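Local structure of ribosomal processing cysteine protease Prp (Streptococcus mutans, 2G0I) at residues B[38-43]-B[125-130]. The protein is probably a cysteine protease of the Prp family that takes part in ribosome biogenesis. Sequence-based numbering, arbitrary orientation.
Sequences ATFIRR and LGITNL
Ile-127 on helix 114-133 rests its branched side chain against Ala-38 and Phe-40, neighbours on the same face of strand 36-43. The two branches of the isoleucine divide the work. CG2 of Ile-127 lies 3.9 Å from the methyl CB of Ala-38 and also reaches the edge of the Phe-40 ring, in its plane, at 4.0 Å from CE2 of Phe-40. CG1 of Ile-127 runs past the end of the same ring, 4.0 Å from CZ of Phe-40, and CB of Ile-127 stands equally close to that atom. The ring therefore meets the isoleucine with its rim and not with a face. CG of Phe-40 lies beside its backbone N (chi1 -64°) and anti to the carbonyl carbon, an arrangement that sends the ring out from the strand toward the helix. No hydrogen bond joins the segments, and the three touching residues are all buried. The contact is part of the apolar interface between the helical layer and the mixed sheet of this two-layer alpha-beta sandwich. Strand 36-43 lies between strands 46-53 and 138-144, and Phe-40 also touches Val-50 and Ile-142 on these neighbours. From the helix side, Phe-120 and Leu-124 add further packing against Phe-40, while Val-70 of helix 61-84 touches Ile-127. Farther along the strand, Arg-42 forms a salt bridge through NH1 with Glu-121, a polar link between the same strand and helix.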
ATOM      1  N   ALA B  38     -11.832  10.066  -3.506  1.00 13.90           N
ATOM      2  CA  ALA B  38     -10.967   9.605  -4.565  1.00 12.90           C
ATOM      3  C   ALA B  38     -11.762   9.424  -5.878  1.00 15.17           C
ATOM      4  O   ALA B  38     -12.858   8.846  -5.855  1.00 16.02           O
ATOM      5  CB  ALA B  38     -10.341   8.297  -4.160  1.00 13.25           C
ATOM      6  N   THR B  39     -11.196   9.885  -7.001  1.00 13.05           N
ATOM      7  CA  THR B  39     -11.838   9.779  -8.330  1.00 12.64           C
ATOM      8  C   THR B  39     -10.833   9.157  -9.265  1.00 12.54           C
ATOM      9  O   THR B  39      -9.758   9.749  -9.526  1.00 11.12           O
ATOM     10  CB  THR B  39     -12.284  11.185  -8.855  1.00 13.46           C
ATOM     11  OG1 THR B  39     -13.153  11.792  -7.900  1.00 14.18           O
ATOM     12  CG2 THR B  39     -12.956  11.126 -10.244  1.00 15.81           C
ATOM     13  N   PHE B  40     -11.141   7.937  -9.694  1.00 11.28           N
ATOM     14  CA  PHE B  40     -10.305   7.199 -10.654  1.00 10.50           C
ATOM     15  C   PHE B  40     -10.905   7.351 -12.043  1.00 12.97           C
ATOM     16  O   PHE B  40     -12.124   7.235 -12.238  1.00 12.27           O
ATOM     17  CB  PHE B  40     -10.279   5.716 -10.292  1.00 11.49           C
ATOM     18  CG  PHE B  40      -9.627   5.422  -8.950  1.00 12.62           C
ATOM     19  CD1 PHE B  40      -8.305   4.936  -8.907  1.00 14.81           C
ATOM     20  CD2 PHE B  40     -10.338   5.558  -7.759  1.00 13.53           C
ATOM     21  CE1 PHE B  40      -7.672   4.648  -7.703  1.00 14.39           C
ATOM     22  CE2 PHE B  40      -9.703   5.250  -6.513  1.00 15.48           C
ATOM     23  CZ  PHE B  40      -8.352   4.776  -6.509  1.00 13.47           C
ATOM     24  N   ILE B  41     -10.040   7.552 -13.019  1.00 14.05           N
ATOM     25  CA  ILE B  41     -10.482   7.489 -14.398  1.00 13.51           C
ATOM     26  C   ILE B  41      -9.824   6.316 -15.099  1.00 15.60           C
ATOM     27  O   ILE B  41      -8.583   6.240 -15.153  1.00 12.03           O
ATOM     28  CB  ILE B  41     -10.198   8.798 -15.124  1.00 15.76           C
ATOM     29  CG1 ILE B  41     -10.975   9.924 -14.452  1.00 15.37           C
ATOM     30  CG2 ILE B  41     -10.524   8.652 -16.683  1.00 13.96           C
ATOM     31  CD1 ILE B  41     -10.621  11.255 -14.967  1.00 17.25           C
ATOM     32  N   ARG B  42     -10.666   5.441 -15.661  1.00 14.77           N
ATOM     33  CA  ARG B  42     -10.257   4.340 -16.519  1.00 15.89           C
ATOM     34  C   ARG B  42     -10.656   4.729 -17.968  1.00 16.78           C
ATOM     35  O   ARG B  42     -11.772   5.227 -18.203  1.00 17.76           O
ATOM     36  CB  ARG B  42     -10.989   3.065 -16.098  1.00 16.03           C
ATOM     37  CG  ARG B  42     -10.426   1.794 -16.717  1.00 16.36           C
ATOM     38  CD  ARG B  42     -11.180   0.533 -16.232  1.00 18.87           C
ATOM     39  NE  ARG B  42     -11.049   0.270 -14.790  1.00 19.47           N
ATOM     40  CZ  ARG B  42     -10.068  -0.442 -14.229  1.00 18.97           C
ATOM     41  NH1 ARG B  42      -9.119  -0.982 -14.986  1.00 20.08           N
ATOM     42  NH2 ARG B  42     -10.051  -0.647 -12.918  1.00 18.76           N
ATOM     43  N   ARG B  43      -9.747   4.536 -18.918  1.00 18.47           N
ATOM     44  CA  ARG B  43     -10.025   4.814 -20.340  1.00 18.45           C
ATOM     45  C   ARG B  43      -9.573   3.603 -21.155  1.00 19.23           C
ATOM     46  O   ARG B  43      -8.413   3.181 -21.080  1.00 17.27           O
ATOM     47  CB  ARG B  43      -9.264   6.057 -20.839  1.00 20.69           C
ATOM     48  CG  ARG B  43      -9.521   7.351 -20.058  1.00 22.17           C
ATOM     49  CD  ARG B  43      -9.130   8.674 -20.846  1.00 22.24           C
ATOM     50  NE  ARG B  43      -9.453   9.852 -20.022  1.00 23.05           N
ATOM     51  CZ  ARG B  43      -8.648  10.353 -19.068  1.00 25.35           C
ATOM     52  NH1 ARG B  43      -7.453   9.804 -18.821  1.00 22.30           N
ATOM     53  NH2 ARG B  43      -9.034  11.413 -18.364  1.00 26.23           N
ATOM     54  N   LEU B 125      -7.637  -1.118  -5.402  1.00 12.02           N
ATOM     55  CA  LEU B 125      -8.164  -2.165  -4.496  1.00 11.73           C
ATOM     56  C   LEU B 125      -8.077  -1.673  -3.042  1.00 11.38           C
ATOM     57  O   LEU B 125      -9.032  -1.793  -2.283  1.00 11.53           O
ATOM     58  CB  LEU B 125      -7.395  -3.481  -4.678  1.00 13.95           C
ATOM     59  CG  LEU B 125      -7.915  -4.659  -3.825  1.00 16.05           C
ATOM     60  CD1 LEU B 125      -9.387  -5.038  -4.181  1.00 16.33           C
ATOM     61  CD2 LEU B 125      -7.010  -5.851  -3.996  1.00 12.72           C
ATOM     62  N   GLY B 126      -6.950  -1.089  -2.664  1.00 10.20           N
ATOM     63  CA  GLY B 126      -6.801  -0.581  -1.271  1.00 12.06           C
ATOM     64  C   GLY B 126      -7.744   0.550  -0.901  1.00 13.66           C
ATOM     65  O   GLY B 126      -8.350   0.554   0.217  1.00 12.04           O
ATOM     66  N   ILE B 127      -7.870   1.538  -1.800  1.00 10.46           N
ATOM     67  CA  ILE B 127      -8.813   2.649  -1.591  1.00 10.53           C
ATOM     68  C   ILE B 127     -10.244   2.139  -1.503  1.00 10.91           C
ATOM     69  O   ILE B 127     -10.995   2.534  -0.598  1.00 14.71           O
ATOM     70  CB  ILE B 127      -8.687   3.741  -2.692  1.00  9.85           C
ATOM     71  CG1 ILE B 127      -7.283   4.362  -2.672  1.00 10.12           C
ATOM     72  CG2 ILE B 127      -9.783   4.838  -2.548  1.00 11.07           C
ATOM     73  CD1 ILE B 127      -6.896   5.130  -1.345  1.00 12.94           C
ATOM     74  N   THR B 128     -10.631   1.289  -2.452  1.00 12.09           N
ATOM     75  CA  THR B 128     -11.972   0.651  -2.445  1.00 15.83           C
ATOM     76  C   THR B 128     -12.224  -0.127  -1.129  1.00 15.73           C
ATOM     77  O   THR B 128     -13.320  -0.057  -0.544  1.00 16.46           O
ATOM     78  CB  THR B 128     -12.184  -0.257  -3.717  1.00 15.86           C
ATOM     79  OG1 THR B 128     -12.076   0.579  -4.879  1.00 17.81           O
ATOM     80  CG2 THR B 128     -13.582  -0.943  -3.697  1.00 17.95           C
ATOM     81  N   ASN B 129     -11.219  -0.843  -0.645  1.00 15.72           N
ATOM     82  CA  ASN B 129     -11.373  -1.493   0.679  1.00 19.65           C
ATOM     83  C   ASN B 129     -11.548  -0.535   1.885  1.00 19.54           C
ATOM     84  O   ASN B 129     -12.333  -0.791   2.817  1.00 19.73           O
ATOM     85  CB  ASN B 129     -10.298  -2.579   0.897  1.00 19.47           C
ATOM     86  CG  ASN B 129     -10.588  -3.840   0.083  1.00 22.61           C
ATOM     87  OD1 ASN B 129     -11.736  -4.083  -0.309  1.00 23.83           O
ATOM     88  ND2 ASN B 129      -9.568  -4.645  -0.177  1.00 21.73           N
ATOM     89  N   LEU B 130     -10.877   0.605   1.840  1.00 20.61           N
ATOM     90  CA  LEU B 130     -11.092   1.653   2.825  1.00 21.07           C
ATOM     91  C   LEU B 130     -12.471   2.297   2.706  1.00 21.48           C
ATOM     92  O   LEU B 130     -13.094   2.610   3.738  1.00 23.67           O
ATOM     93  CB  LEU B 130      -9.967   2.705   2.737  1.00 21.89           C
ATOM     94  CG  LEU B 130      -8.569   2.246   3.180  1.00 22.68           C
ATOM     95  CD1 LEU B 130      -7.441   3.200   2.696  1.00 21.57           C
ATOM     96  CD2 LEU B 130      -8.531   2.141   4.703  1.00 26.10           C
TER